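Local structure of beta-galactosidase (Geobacillus stearothermophilus, 4OIF) at residues Y310-L313 against K314-P317; I233-F236 against E237-V241; T435-Y438 against P439-L442. The protein probably hydrolyses terminal non-reducing beta-D-galactose residues from beta-D-galactosides, as a zinc-containing, trimeric member of glycoside hydrolase family 42. One frame throughout, in Å; residues are numbered along the deposited sequence.

Interaction 1 of 3, residues Y310-L313 against K314-P317; sequences YRSL and KQQP
The amide of Gln315 turns its nitrogen end toward the last helical turn, where NE2 lies 3.5 Å from Ser312 CA; the same nitrogen is hydrogen-bonded to Asp457. The other flat group, the guanidinium of Arg311, lies on the same flank of the turn and shares that aspartate: NH1 forms a salt bridge with Asp308, earlier on the same helix, and NH2 one with Asp457 OD1, while Gln315 NE2 takes OD2. What Arg311 gives to the local contact is its aliphatic stem. With CG anti to the backbone N (chi1 -173°), that methylene comes alongside the turn, and CG stops 3.4 Å from Gln316 O. In Gln315, chi1 (-72°) sets CG beside the backbone N and 3.5 Å from Ser312 O, and the bend at chi2 (-80°) folds the amide back over Ser312.

The backbone bonds are frayed, as their lengths and angles show. Gln315 N is split between two weak hydrogen bonds, 3.2 Å to Arg311 O and 3.3 Å to Ser312 O. Lys314 N makes another weak one to Arg311 O, and a water bonded to that oxygen at 2.8 Å also accepts from Lys314 N. Arg311 O is therefore a shared acceptor with no single strong amide donor in this turn. Lys314 NZ hydrogen-bonds the carbonyls of Leu278 and Ala275.

Lys314 departs from helical angles and Gln315 takes left-handed ones, turning the chain toward strand 319-322. This is a C-terminal helix end in a helix-to-strand loop of the TIM barrel, tied through Asp457 to the trimerisation domain.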
ATOM      1  N   TYR A 310     -14.774 -16.412  24.801  1.00 14.96           N
ATOM      2  CA  TYR A 310     -15.614 -15.422  25.475  1.00 14.99           C
ATOM      3  C   TYR A 310     -16.570 -16.028  26.507  1.00 11.56           C
ATOM      4  O   TYR A 310     -16.933 -15.379  27.489  1.00  6.19           O
ATOM      5  CB  TYR A 310     -16.389 -14.605  24.440  1.00 10.70           C
ATOM      6  CG  TYR A 310     -15.502 -13.627  23.699  1.00 17.64           C
ATOM      7  CD1 TYR A 310     -14.255 -13.276  24.214  1.00 16.41           C
ATOM      8  CD2 TYR A 310     -15.903 -13.052  22.497  1.00 12.33           C
ATOM      9  CE1 TYR A 310     -13.431 -12.388  23.559  1.00 14.06           C
ATOM     10  CE2 TYR A 310     -15.082 -12.155  21.830  1.00 15.61           C
ATOM     11  CZ  TYR A 310     -13.840 -11.835  22.366  1.00 16.82           C
ATOM     12  OH  TYR A 310     -12.997 -10.956  21.724  1.00 13.12           O
ATOM     13  N   ARG A 311     -16.967 -17.274  26.296  1.00  8.53           N
ATOM     14  CA  ARG A 311     -17.705 -17.987  27.323  1.00 11.87           C
ATOM     15  C   ARG A 311     -16.788 -18.148  28.520  1.00 10.36           C
ATOM     16  O   ARG A 311     -17.153 -17.803  29.641  1.00 13.22           O
ATOM     17  CB  ARG A 311     -18.193 -19.353  26.832  1.00  9.34           C
ATOM     18  CG  ARG A 311     -19.117 -20.084  27.820  1.00  6.30           C
ATOM     19  CD  ARG A 311     -19.170 -21.562  27.517  1.00  7.13           C
ATOM     20  NE  ARG A 311     -17.826 -22.127  27.528  1.00 12.95           N
ATOM     21  CZ  ARG A 311     -17.161 -22.524  26.450  1.00  9.88           C
ATOM     22  NH1 ARG A 311     -17.721 -22.433  25.246  1.00  8.18           N
ATOM     23  NH2 ARG A 311     -15.933 -23.007  26.584  1.00  7.32           N
ATOM     24  N   SER A 312     -15.575 -18.628  28.269  1.00 10.69           N
ATOM     25  CA  SER A 312     -14.676 -18.949  29.369  1.00 12.19           C
ATOM     26  C   SER A 312     -14.230 -17.754  30.224  1.00 17.16           C
ATOM     27  O   SER A 312     -13.827 -17.953  31.364  1.00 21.95           O
ATOM     28  CB  SER A 312     -13.447 -19.682  28.832  1.00 10.78           C
ATOM     29  OG  SER A 312     -13.817 -20.928  28.264  1.00 12.40           O
ATOM     30  N   LEU A 313     -14.295 -16.531  29.698  1.00 20.65           N
ATOM     31  CA  LEU A 313     -13.879 -15.346  30.471  1.00 14.28           C
ATOM     32  C   LEU A 313     -14.497 -15.262  31.864  1.00 17.82           C
ATOM     33  O   LEU A 313     -13.826 -14.908  32.839  1.00 15.00           O
ATOM     34  CB  LEU A 313     -14.211 -14.069  29.714  1.00  5.72           C
ATOM     35  CG  LEU A 313     -13.214 -13.830  28.589  1.00 18.26           C
ATOM     36  CD1 LEU A 313     -13.671 -12.686  27.710  1.00 11.67           C
ATOM     37  CD2 LEU A 313     -11.819 -13.570  29.174  1.00 10.95           C
ATOM     38  N   LYS A 314     -15.778 -15.585  31.958  1.00 17.44           N
ATOM     39  CA  LYS A 314     -16.450 -15.540  33.241  1.00 17.65           C
ATOM     40  C   LYS A 314     -17.118 -16.872  33.563  1.00 16.28           C
ATOM     41  O   LYS A 314     -17.941 -16.950  34.476  1.00 23.67           O
ATOM     42  CB  LYS A 314     -17.466 -14.401  33.270  1.00 17.94           C
ATOM     43  CG  LYS A 314     -16.842 -13.022  33.093  1.00 17.14           C
ATOM     44  CD  LYS A 314     -17.883 -11.915  33.220  1.00 24.49           C
ATOM     45  CE  LYS A 314     -18.354 -11.761  34.661  1.00 17.29           C
ATOM     46  NZ  LYS A 314     -17.346 -11.011  35.453  1.00 19.33           N
ATOM     47  N   GLN A 315     -16.751 -17.902  32.803  1.00 22.40           N
ATOM     48  CA  GLN A 315     -17.148 -19.283  33.078  1.00 23.07           C
ATOM     49  C   GLN A 315     -18.648 -19.390  33.361  1.00 25.59           C
ATOM     50  O   GLN A 315     -19.078 -19.996  34.350  1.00 25.91           O
ATOM     51  CB  GLN A 315     -16.323 -19.839  34.246  1.00 17.48           C
ATOM     52  CG  GLN A 315     -14.855 -20.120  33.900  1.00 35.47           C
ATOM     53  CD  GLN A 315     -14.650 -21.446  33.151  1.00 33.73           C
ATOM     54  OE1 GLN A 315     -14.430 -22.499  33.761  1.00 41.82           O
ATOM     55  NE2 GLN A 315     -14.722 -21.392  31.830  1.00 26.25           N
ATOM     56  N   GLN A 316     -19.428 -18.770  32.482  1.00 19.58           N
ATOM     57  CA  GLN A 316     -20.879 -18.717  32.593  1.00 18.94           C
ATOM     58  C   GLN A 316     -21.424 -18.488  31.176  1.00 21.68           C
ATOM     59  O   GLN A 316     -20.649 -18.217  30.262  1.00 18.27           O
ATOM     60  CB  GLN A 316     -21.300 -17.598  33.551  1.00 13.75           C
ATOM     61  CG  GLN A 316     -20.939 -16.222  33.019  1.00 22.16           C
ATOM     62  CD  GLN A 316     -21.398 -15.073  33.900  1.00 17.76           C
ATOM     63  OE1 GLN A 316     -21.783 -15.262  35.059  1.00 20.02           O
ATOM     64  NE2 GLN A 316     -21.345 -13.863  33.352  1.00 16.90           N
ATOM     65  N   PRO A 317     -22.750 -18.595  30.976  1.00 19.90           N
ATOM     66  CA  PRO A 317     -23.220 -18.313  29.615  1.00 16.08           C
ATOM     67  C   PRO A 317     -22.884 -16.884  29.159  1.00 19.45           C
ATOM     68  O   PRO A 317     -22.821 -15.973  29.988  1.00 16.09           O
ATOM     69  CB  PRO A 317     -24.733 -18.500  29.720  1.00 14.62           C
ATOM     70  CG  PRO A 317     -24.927 -19.387  30.896  1.00 16.37           C
ATOM     71  CD  PRO A 317     -23.845 -19.038  31.858  1.00 14.51           C
TER
HETATM   72  O   HOH W   1     -18.532 -15.476  30.153  1.00 19.16           O

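Interaction 2 of 3, residues I233-F236 against E237-V241; sequences ISFF and ENEIV
Glu237 N donates to Ile233 O over 2.9 Å in the first of four successive i to i+4 backbone bonds, the signature of an uninterrupted alpha-helix, here helix 218-246 of the TIM barrel. Asn238, Glu239 and Ile240 repeat the pattern to Ser234, Phe235 and Phe236. A water adds a fifth link: it accepts from Asn238 ND2 at 2.6 Å and donates to Phe235 O at 3.2 Å, while its oxygen rests 3.4 Å above the centre of the Phe235 ring.

Two carboxylates then meet two rings from the side. Glu239 OE1 lies in the plane of the Phe235 ring, 3.6 Å from CE1, with carboxylate and ring planes 80° apart; such an approach would place its charge near the electropositive ring hydrogens. Ser90 and Tyr159 hydrogen-bond that same oxygen, and Asn137 and Thr88 bind OE2, so the buried carboxylate is gripped at both ends. Glu237 OE2, hydrogen-bonded to His277, similarly reaches the rim of the Phe236 ring.

Farther out the contact is apolar. Phe236 and Ile240 pack together on Ile252 of strand 252-259, and Phe274 meets the Phe236 ring edge-to-face. Ile240 has CG1 between its backbone N and carbonyl carbon (chi1 68°), which swings CD1 to 3.5 Å from Phe236 CE2, and its CG2 makes a CH-pi contact over the ring face, 3.9 Å from the centroid and 21° off the normal.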
ATOM      1  N   ILE A 233     -11.315   1.143  30.698  1.00  9.35           N
ATOM      2  CA  ILE A 233     -12.078   0.550  31.794  1.00  8.57           C
ATOM      3  C   ILE A 233     -12.491   1.595  32.831  1.00  8.61           C
ATOM      4  O   ILE A 233     -13.638   1.620  33.274  1.00  8.33           O
ATOM      5  CB  ILE A 233     -11.295  -0.553  32.490  1.00 10.89           C
ATOM      6  CG1 ILE A 233     -11.043  -1.699  31.516  1.00 10.24           C
ATOM      7  CG2 ILE A 233     -12.058  -1.061  33.705  1.00 11.16           C
ATOM      8  CD1 ILE A 233     -10.345  -2.910  32.165  1.00  7.31           C
ATOM      9  N   SER A 234     -11.564   2.472  33.194  1.00  5.75           N
ATOM     10  CA  SER A 234     -11.859   3.602  34.078  1.00  9.45           C
ATOM     11  C   SER A 234     -13.019   4.464  33.535  1.00 14.12           C
ATOM     12  O   SER A 234     -13.920   4.868  34.304  1.00  7.92           O
ATOM     13  CB  SER A 234     -10.599   4.452  34.282  1.00  7.74           C
ATOM     14  OG  SER A 234     -10.903   5.760  34.740  1.00  6.45           O
ATOM     15  N   PHE A 235     -13.005   4.727  32.222  1.00  5.62           N
ATOM     16  CA  PHE A 235     -14.108   5.453  31.593  1.00  6.28           C
ATOM     17  C   PHE A 235     -15.413   4.702  31.770  1.00 11.67           C
ATOM     18  O   PHE A 235     -16.458   5.298  32.062  1.00  8.96           O
ATOM     19  CB  PHE A 235     -13.850   5.679  30.105  1.00  9.31           C
ATOM     20  CG  PHE A 235     -14.872   6.567  29.432  1.00 11.82           C
ATOM     21  CD1 PHE A 235     -16.078   6.048  28.974  1.00  6.53           C
ATOM     22  CD2 PHE A 235     -14.615   7.922  29.236  1.00  8.32           C
ATOM     23  CE1 PHE A 235     -17.024   6.871  28.351  1.00  6.26           C
ATOM     24  CE2 PHE A 235     -15.551   8.748  28.606  1.00  9.15           C
ATOM     25  CZ  PHE A 235     -16.761   8.217  28.167  1.00  7.55           C
ATOM     26  N   PHE A 236     -15.350   3.390  31.569  1.00 11.13           N
ATOM     27  CA  PHE A 236     -16.519   2.534  31.743  1.00  8.00           C
ATOM     28  C   PHE A 236     -17.104   2.610  33.169  1.00  7.35           C
ATOM     29  O   PHE A 236     -18.319   2.704  33.358  1.00  9.92           O
ATOM     30  CB  PHE A 236     -16.143   1.091  31.401  1.00  6.19           C
ATOM     31  CG  PHE A 236     -17.095   0.066  31.938  1.00  7.33           C
ATOM     32  CD1 PHE A 236     -18.211  -0.316  31.205  1.00 15.07           C
ATOM     33  CD2 PHE A 236     -16.869  -0.533  33.171  1.00 10.23           C
ATOM     34  CE1 PHE A 236     -19.098  -1.269  31.694  1.00 11.85           C
ATOM     35  CE2 PHE A 236     -17.752  -1.489  33.670  1.00 12.66           C
ATOM     36  CZ  PHE A 236     -18.869  -1.856  32.931  1.00  8.12           C
ATOM     37  N   GLU A 237     -16.228   2.534  34.160  1.00  4.44           N
ATOM     38  CA  GLU A 237     -16.619   2.549  35.556  1.00  8.17           C
ATOM     39  C   GLU A 237     -17.295   3.866  35.851  1.00  7.91           C
ATOM     40  O   GLU A 237     -18.360   3.936  36.515  1.00  9.69           O
ATOM     41  CB  GLU A 237     -15.395   2.343  36.452  1.00  5.60           C
ATOM     42  CG  GLU A 237     -14.865   0.918  36.439  1.00  7.67           C
ATOM     43  CD  GLU A 237     -15.808  -0.049  37.160  1.00 26.29           C
ATOM     44  OE1 GLU A 237     -16.623   0.451  37.973  1.00 17.52           O
ATOM     45  OE2 GLU A 237     -15.734  -1.291  36.927  1.00 11.68           O
ATOM     46  N   ASN A 238     -16.683   4.916  35.313  1.00  7.51           N
ATOM     47  CA  ASN A 238     -17.282   6.219  35.433  1.00 12.48           C
ATOM     48  C   ASN A 238     -18.685   6.251  34.860  1.00  9.57           C
ATOM     49  O   ASN A 238     -19.591   6.823  35.473  1.00  6.71           O
ATOM     50  CB  ASN A 238     -16.448   7.284  34.750  1.00  9.79           C
ATOM     51  CG  ASN A 238     -17.011   8.654  34.979  1.00  8.66           C
ATOM     52  OD1 ASN A 238     -16.822   9.220  36.050  1.00 14.25           O
ATOM     53  ND2 ASN A 238     -17.728   9.190  33.993  1.00  6.87           N
ATOM     54  N   GLU A 239     -18.851   5.652  33.680  1.00 11.42           N
ATOM     55  CA  GLU A 239     -20.172   5.538  33.055  1.00 11.36           C
ATOM     56  C   GLU A 239     -21.165   4.856  33.990  1.00  9.89           C
ATOM     57  O   GLU A 239     -22.284   5.323  34.153  1.00  7.51           O
ATOM     58  CB  GLU A 239     -20.115   4.747  31.741  1.00  6.55           C
ATOM     59  CG  GLU A 239     -19.703   5.538  30.516  1.00  7.57           C
ATOM     60  CD  GLU A 239     -20.482   5.124  29.280  1.00  9.01           C
ATOM     61  OE1 GLU A 239     -19.867   4.660  28.298  1.00  5.82           O
ATOM     62  OE2 GLU A 239     -21.721   5.247  29.297  1.00 11.28           O
ATOM     63  N   ILE A 240     -20.756   3.749  34.598  1.00  5.87           N
ATOM     64  CA  ILE A 240     -21.723   2.905  35.275  1.00  9.15           C
ATOM     65  C   ILE A 240     -21.994   3.286  36.717  1.00 16.27           C
ATOM     66  O   ILE A 240     -22.851   2.668  37.346  1.00 10.68           O
ATOM     67  CB  ILE A 240     -21.296   1.449  35.269  1.00  7.25           C
ATOM     68  CG1 ILE A 240     -20.058   1.268  36.152  1.00 12.19           C
ATOM     69  CG2 ILE A 240     -21.076   0.967  33.831  1.00 11.02           C
ATOM     70  CD1 ILE A 240     -19.620  -0.182  36.346  1.00  5.39           C
ATOM     71  N   VAL A 241     -21.279   4.270  37.259  1.00 12.02           N
ATOM     72  CA  VAL A 241     -21.615   4.695  38.631  1.00 19.12           C
ATOM     73  C   VAL A 241     -23.144   4.823  38.930  1.00 14.19           C
ATOM     74  O   VAL A 241     -23.656   4.182  39.867  1.00 12.98           O
ATOM     75  CB  VAL A 241     -20.921   6.024  38.989  1.00 13.47           C
ATOM     76  CG1 VAL A 241     -21.565   6.641  40.230  1.00 10.01           C
ATOM     77  CG2 VAL A 241     -19.443   5.782  39.215  1.00  8.37           C
TER
HETATM   78  O   HOH W   2     -17.747   8.213  31.586  1.00  6.23           O

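Interaction 3 of 3, residues T435-Y438 against P439-L442; sequences TKRY and PQTL
Arg437 crosses Gln440 at about a right angle, starting from CB, which sits 3.6 Å from Gln440 OE1; a bend at chi3 (61°) brings the rest of the chain back over the glutamine. NE then passes beside Gln440 CB and CG and makes a weak hydrogen bond to a glycerol probably taken up from the crystallisation liquor. At CZ the guanidinium opens out with Gln440 across one face; Gln440 NE2 stands 3.3 Å above that plane, offset toward the rim. The two flat groups are inclined by 44°, so they do not form a parallel stack. At the tip, NH2 approaches Gln440 CG to 3.2 Å and forms a salt bridge with Asp262, whose OD2 also accepts from Gln440 NE2. One carboxylate oxygen thus fixes both side chains.

The carbonyl of Arg437 carries the polar core. Its O accepts from Thr441 N at 2.9 Å and from Thr441 OG1 at 2.6 Å, the hydroxyl arriving from above the carbonyl plane, 45° out of it. Thr441 OG1 also hydrogen-bonds the same glycerol. Leu442 N next bonds to Tyr438 O at 3.0 Å. On this side Leu442 CD1 packs obliquely on the Tyr438 ring, 3.5 Å from CE1, while Tyr438 OH reaches on to Asp418 N.

Arg437, with left-handed backbone angles, holds the N-cap position of helix 438-451, and Pro439 follows in the first turn, where a missing amide hydrogen costs no helical bond. That helix lies on the beta-alpha-beta connection between parallel strands 413-416 and 456-459 of the trimerisation domain, its start tied to the barrel by Asp262.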
ATOM      1  N   THR A 435       4.334 -14.456   9.638  1.00 12.96           N
ATOM      2  CA  THR A 435       4.077 -15.845  10.044  1.00 10.39           C
ATOM      3  C   THR A 435       3.925 -16.070  11.540  1.00 13.80           C
ATOM      4  O   THR A 435       3.698 -17.201  11.955  1.00  8.39           O
ATOM      5  CB  THR A 435       5.188 -16.806   9.566  1.00  8.89           C
ATOM      6  OG1 THR A 435       6.406 -16.543  10.282  1.00  9.88           O
ATOM      7  CG2 THR A 435       5.412 -16.671   8.069  1.00  5.32           C
ATOM      8  N   LYS A 436       4.068 -15.013  12.342  1.00 13.67           N
ATOM      9  CA  LYS A 436       3.904 -15.134  13.786  1.00 16.57           C
ATOM     10  C   LYS A 436       2.556 -15.792  14.090  1.00 13.21           C
ATOM     11  O   LYS A 436       2.505 -16.837  14.732  1.00 12.77           O
ATOM     12  CB  LYS A 436       4.006 -13.763  14.475  1.00 12.31           C
ATOM     13  CG  LYS A 436       5.365 -13.088  14.371  1.00 13.37           C
ATOM     14  CD  LYS A 436       5.350 -11.737  15.077  1.00 13.59           C
ATOM     15  CE  LYS A 436       6.606 -10.912  14.800  1.00 12.66           C
ATOM     16  NZ  LYS A 436       6.495  -9.520  15.381  1.00  9.35           N
ATOM     17  N   ARG A 437       1.484 -15.155  13.617  1.00 13.84           N
ATOM     18  CA  ARG A 437       0.134 -15.723  13.566  1.00 12.82           C
ATOM     19  C   ARG A 437      -0.274 -16.452  14.839  1.00 12.64           C
ATOM     20  O   ARG A 437      -0.690 -17.612  14.801  1.00 11.00           O
ATOM     21  CB  ARG A 437       0.023 -16.655  12.355  1.00 11.11           C
ATOM     22  CG  ARG A 437       0.264 -15.929  11.024  1.00 14.45           C
ATOM     23  CD  ARG A 437      -0.018 -16.806   9.804  1.00 16.92           C
ATOM     24  NE  ARG A 437      -1.406 -17.257   9.747  1.00 22.93           N
ATOM     25  CZ  ARG A 437      -2.416 -16.521   9.294  1.00 39.77           C
ATOM     26  NH1 ARG A 437      -2.199 -15.289   8.852  1.00 40.40           N
ATOM     27  NH2 ARG A 437      -3.646 -17.015   9.286  1.00 29.97           N
ATOM     28  N   TYR A 438      -0.156 -15.752  15.962  1.00 12.42           N
ATOM     29  CA  TYR A 438      -0.357 -16.335  17.288  1.00 13.11           C
ATOM     30  C   TYR A 438      -1.786 -16.892  17.492  1.00  8.31           C
ATOM     31  O   TYR A 438      -1.950 -18.104  17.739  1.00 10.36           O
ATOM     32  CB  TYR A 438       0.022 -15.281  18.358  1.00 14.61           C
ATOM     33  CG  TYR A 438      -0.351 -15.608  19.796  1.00 16.55           C
ATOM     34  CD1 TYR A 438       0.154 -16.742  20.427  1.00 11.35           C
ATOM     35  CD2 TYR A 438      -1.183 -14.771  20.526  1.00  9.92           C
ATOM     36  CE1 TYR A 438      -0.173 -17.039  21.730  1.00  6.61           C
ATOM     37  CE2 TYR A 438      -1.513 -15.061  21.834  1.00  9.99           C
ATOM     38  CZ  TYR A 438      -1.007 -16.199  22.430  1.00 10.38           C
ATOM     39  OH  TYR A 438      -1.327 -16.508  23.732  1.00  5.87           O
ATOM     40  N   PRO A 439      -2.822 -16.035  17.367  1.00 11.99           N
ATOM     41  CA  PRO A 439      -4.177 -16.556  17.570  1.00 13.37           C
ATOM     42  C   PRO A 439      -4.540 -17.681  16.594  1.00 10.96           C
ATOM     43  O   PRO A 439      -5.134 -18.698  17.006  1.00 15.45           O
ATOM     44  CB  PRO A 439      -5.063 -15.324  17.344  1.00 14.09           C
ATOM     45  CG  PRO A 439      -4.234 -14.399  16.537  1.00 14.50           C
ATOM     46  CD  PRO A 439      -2.849 -14.601  17.021  1.00  9.70           C
ATOM     47  N   GLN A 440      -4.167 -17.508  15.331  1.00  5.73           N
ATOM     48  CA  GLN A 440      -4.358 -18.548  14.323  1.00  6.74           C
ATOM     49  C   GLN A 440      -3.731 -19.874  14.755  1.00 14.51           C
ATOM     50  O   GLN A 440      -4.341 -20.944  14.613  1.00 13.49           O
ATOM     51  CB  GLN A 440      -3.774 -18.109  12.978  1.00 15.95           C
ATOM     52  CG  GLN A 440      -4.494 -16.922  12.325  1.00 19.47           C
ATOM     53  CD  GLN A 440      -3.873 -15.574  12.672  1.00 20.13           C
ATOM     54  OE1 GLN A 440      -3.136 -15.441  13.653  1.00 17.71           O
ATOM     55  NE2 GLN A 440      -4.162 -14.570  11.855  1.00 20.20           N
ATOM     56  N   THR A 441      -2.513 -19.794  15.284  1.00  9.79           N
ATOM     57  CA  THR A 441      -1.787 -20.967  15.766  1.00 13.23           C
ATOM     58  C   THR A 441      -2.596 -21.665  16.859  1.00 13.04           C
ATOM     59  O   THR A 441      -2.813 -22.906  16.834  1.00 10.99           O
ATOM     60  CB  THR A 441      -0.380 -20.571  16.299  1.00 11.57           C
ATOM     61  OG1 THR A 441       0.387 -19.993  15.235  1.00  9.13           O
ATOM     62  CG2 THR A 441       0.369 -21.777  16.845  1.00  6.90           C
ATOM     63  N   LEU A 442      -3.064 -20.866  17.813  1.00 11.04           N
ATOM     64  CA  LEU A 442      -3.967 -21.428  18.813  1.00  9.48           C
ATOM     65  C   LEU A 442      -5.126 -22.192  18.152  1.00 15.18           C
ATOM     66  O   LEU A 442      -5.409 -23.335  18.530  1.00 10.60           O
ATOM     67  CB  LEU A 442      -4.508 -20.349  19.725  1.00  8.99           C
ATOM     68  CG  LEU A 442      -3.643 -20.112  20.950  1.00 11.20           C
ATOM     69  CD1 LEU A 442      -2.263 -19.624  20.548  1.00  4.90           C
ATOM     70  CD2 LEU A 442      -4.343 -19.105  21.843  1.00  8.87           C
TER

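The three contacts sample a helix at its end, middle and start. Interaction 2 is buried within helix 218-246, with regular backbone bonds and aromatic packing, and the side chain of Phe235 is about 10 Å from the zinc ion. Interaction 1, partly buried, closes helix 296-312 of the same barrel with weak, shared bonds; interaction 3, largely buried, with Arg437 exposed and Gln440 partly so, opens helix 438-451 in the trimerisation domain with two donors from Thr441 sharing the Arg437 carbonyl, and a regular helical bond next to it. Both end contacts contain a left-handed residue and use an aspartate of the other domain, whereas interaction 2 stays within the barrel.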